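Local coordinates for eEF1A lysine and N-terminal methyltransferase (Homo sapiens, PDB 5WCJ), which methylates the translation elongation factor eEF1A at two positions, its N-terminal glycine through the C-terminal domain modelled here and a lysine through the N-terminal domain, at residues A[20-23]-A[24-28]. Numbering follows the deposited sequence.
Sequences CEHH and KAMIA
Met-26 brings its sulfur to the rims of two imidazoles one turn back along the helix, with SD 3.9 Å from CD2 of His-22 and 4.2 Å from CD2 of His-23. Both are Met-aromatic contacts at the ring edge, near the ring plane. His-22 holds CG between its backbone N and carbonyl carbon (chi1 85°), which lays the ring alongside the methionine, the two side chains pointing the same way. The imidazoles converge on one carboxylate: NE2 of His-22 hydrogen-bonds OD1 of Asp-124 and NE2 of His-23 hydrogen-bonds OD2, fixing how both rings are turned and tying the helix to the loop just after strand 118-123. Cys-20 is the N-cap; its SG accepts the backbone N-H of His-23 at 3.5 Å and also lies over one face of the His-23 ring, off towards the rim. Behind the cap, the backbone N of Lys-24 reaches O of Cys-20 at 3.0 Å, and the same i to i+4 pattern runs on to Ile-27 N with His-23 O. On the exposed flank Glu-21 bends at chi2 (-62°) and Lys-24, extended beyond CG, runs back toward the start of the helix, so that NZ of Lys-24 meets OE2 of Glu-21 at 3.0 Å in a salt bridge. Ile-27 packs on Leu-56 and Phe-59 of helix 55-63, and Met-26 on Ile-161 and Asn-163 of strand 158-164. With the His-23 side chain about 5 Å from bound S-adenosylhomocysteine, this is the capped first helix of the C-terminal domain as modelled, packed beside the cofactor pocket of a Rossmann-like, class I methyltransferase fold.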
ATOM      1  N   CYS A  20     -14.031   2.076   0.893  1.00 55.76           N
ATOM      2  CA  CYS A  20     -14.533   1.237  -0.210  1.00 50.74           C
ATOM      3  C   CYS A  20     -13.996  -0.191  -0.081  1.00 45.86           C
ATOM      4  O   CYS A  20     -13.033  -0.455   0.674  1.00 38.90           O
ATOM      5  CB  CYS A  20     -14.170   1.815  -1.581  1.00 50.97           C
ATOM      6  SG  CYS A  20     -12.476   1.531  -2.148  1.00 52.51           S
ATOM      7  N   GLU A  21     -14.615  -1.102  -0.822  1.00 42.54           N
ATOM      8  CA  GLU A  21     -14.335  -2.524  -0.648  1.00 44.55           C
ATOM      9  C   GLU A  21     -12.910  -2.908  -1.027  1.00 35.78           C
ATOM     10  O   GLU A  21     -12.311  -3.699  -0.319  1.00 33.22           O
ATOM     11  CB  GLU A  21     -15.358  -3.405  -1.388  1.00 49.57           C
ATOM     12  CG  GLU A  21     -16.699  -3.506  -0.683  1.00 55.18           C
ATOM     13  CD  GLU A  21     -16.602  -4.149   0.699  1.00 61.62           C
ATOM     14  OE1 GLU A  21     -16.207  -5.333   0.798  1.00 66.26           O
ATOM     15  OE2 GLU A  21     -16.927  -3.469   1.695  1.00 67.85           O
ATOM     16  N   HIS A  22     -12.350  -2.343  -2.101  1.00 33.49           N
ATOM     17  CA  HIS A  22     -10.978  -2.726  -2.451  1.00 32.71           C
ATOM     18  C   HIS A  22      -9.980  -2.123  -1.467  1.00 28.34           C
ATOM     19  O   HIS A  22      -8.973  -2.757  -1.160  1.00 26.06           O
ATOM     20  CB  HIS A  22     -10.636  -2.525  -3.930  1.00 34.89           C
ATOM     21  CG  HIS A  22     -10.180  -1.146  -4.301  1.00 36.57           C
ATOM     22  ND1 HIS A  22     -11.047  -0.175  -4.753  1.00 42.60           N
ATOM     23  CD2 HIS A  22      -8.940  -0.610  -4.376  1.00 40.35           C
ATOM     24  CE1 HIS A  22     -10.363   0.921  -5.039  1.00 44.50           C
ATOM     25  NE2 HIS A  22      -9.081   0.683  -4.824  1.00 41.87           N
ATOM     26  N   HIS A  23     -10.288  -0.953  -0.911  1.00 30.14           N
ATOM     27  CA  HIS A  23      -9.425  -0.402   0.156  1.00 29.09           C
ATOM     28  C   HIS A  23      -9.402  -1.236   1.415  1.00 28.72           C
ATOM     29  O   HIS A  23      -8.326  -1.482   1.972  1.00 27.38           O
ATOM     30  CB  HIS A  23      -9.762   1.058   0.450  1.00 30.65           C
ATOM     31  CG  HIS A  23      -9.297   1.994  -0.616  1.00 30.82           C
ATOM     32  ND1 HIS A  23      -9.801   3.267  -0.755  1.00 33.69           N
ATOM     33  CD2 HIS A  23      -8.372   1.841  -1.600  1.00 33.53           C
ATOM     34  CE1 HIS A  23      -9.200   3.864  -1.772  1.00 36.98           C
ATOM     35  NE2 HIS A  23      -8.336   3.018  -2.310  1.00 32.41           N
ATOM     36  N   LYS A  24     -10.572  -1.689   1.873  1.00 29.43           N
ATOM     37  CA  LYS A  24     -10.638  -2.615   3.014  1.00 32.61           C
ATOM     38  C   LYS A  24      -9.798  -3.871   2.796  1.00 29.62           C
ATOM     39  O   LYS A  24      -9.086  -4.318   3.693  1.00 27.30           O
ATOM     40  CB  LYS A  24     -12.085  -3.036   3.276  1.00 39.21           C
ATOM     41  CG  LYS A  24     -12.989  -1.926   3.784  1.00 45.79           C
ATOM     42  CD  LYS A  24     -14.428  -2.417   3.831  1.00 50.35           C
ATOM     43  CE  LYS A  24     -15.355  -1.397   4.472  1.00 54.86           C
ATOM     44  NZ  LYS A  24     -16.745  -1.547   3.953  1.00 58.22           N
ATOM     45  N   ALA A  25      -9.877  -4.434   1.600  1.00 26.73           N
ATOM     46  CA  ALA A  25      -9.038  -5.592   1.231  1.00 27.84           C
ATOM     47  C   ALA A  25      -7.535  -5.297   1.237  1.00 26.53           C
ATOM     48  O   ALA A  25      -6.744  -6.138   1.676  1.00 27.55           O
ATOM     49  CB  ALA A  25      -9.460  -6.117  -0.125  1.00 28.24           C
ATOM     50  N   MET A  26      -7.130  -4.108   0.765  1.00 24.01           N
ATOM     51  CA  MET A  26      -5.696  -3.749   0.787  1.00 23.45           C
ATOM     52  C   MET A  26      -5.168  -3.601   2.223  1.00 23.90           C
ATOM     53  O   MET A  26      -4.126  -4.149   2.554  1.00 26.08           O
ATOM     54  CB  MET A  26      -5.407  -2.498  -0.037  1.00 23.55           C
ATOM     55  CG  MET A  26      -5.675  -2.710  -1.520  1.00 24.80           C
ATOM     56  SD  MET A  26      -5.573  -1.191  -2.458  1.00 27.47           S
ATOM     57  CE  MET A  26      -3.820  -1.109  -2.699  1.00 27.81           C
ATOM     58  N   ILE A  27      -5.934  -2.912   3.060  1.00 25.39           N
ATOM     59  CA  ILE A  27      -5.611  -2.729   4.478  1.00 27.86           C
ATOM     60  C   ILE A  27      -5.500  -4.097   5.175  1.00 27.31           C
ATOM     61  O   ILE A  27      -4.612  -4.311   5.997  1.00 28.79           O
ATOM     62  CB  ILE A  27      -6.655  -1.793   5.156  1.00 30.13           C
ATOM     63  CG1 ILE A  27      -6.510  -0.357   4.625  1.00 31.77           C
ATOM     64  CG2 ILE A  27      -6.473  -1.788   6.662  1.00 31.89           C
ATOM     65  CD1 ILE A  27      -7.768   0.483   4.737  1.00 32.75           C
ATOM     66  N   ALA A  28      -6.341  -5.047   4.786  1.00 27.31           N
ATOM     67  CA  ALA A  28      -6.297  -6.411   5.334  1.00 29.74           C
ATOM     68  C   ALA A  28      -4.941  -7.082   5.169  1.00 27.60           C
ATOM     69  O   ALA A  28      -4.560  -7.919   5.987  1.00 27.89           O
ATOM     70  CB  ALA A  28      -7.409  -7.267   4.735  1.00 30.89           C
TER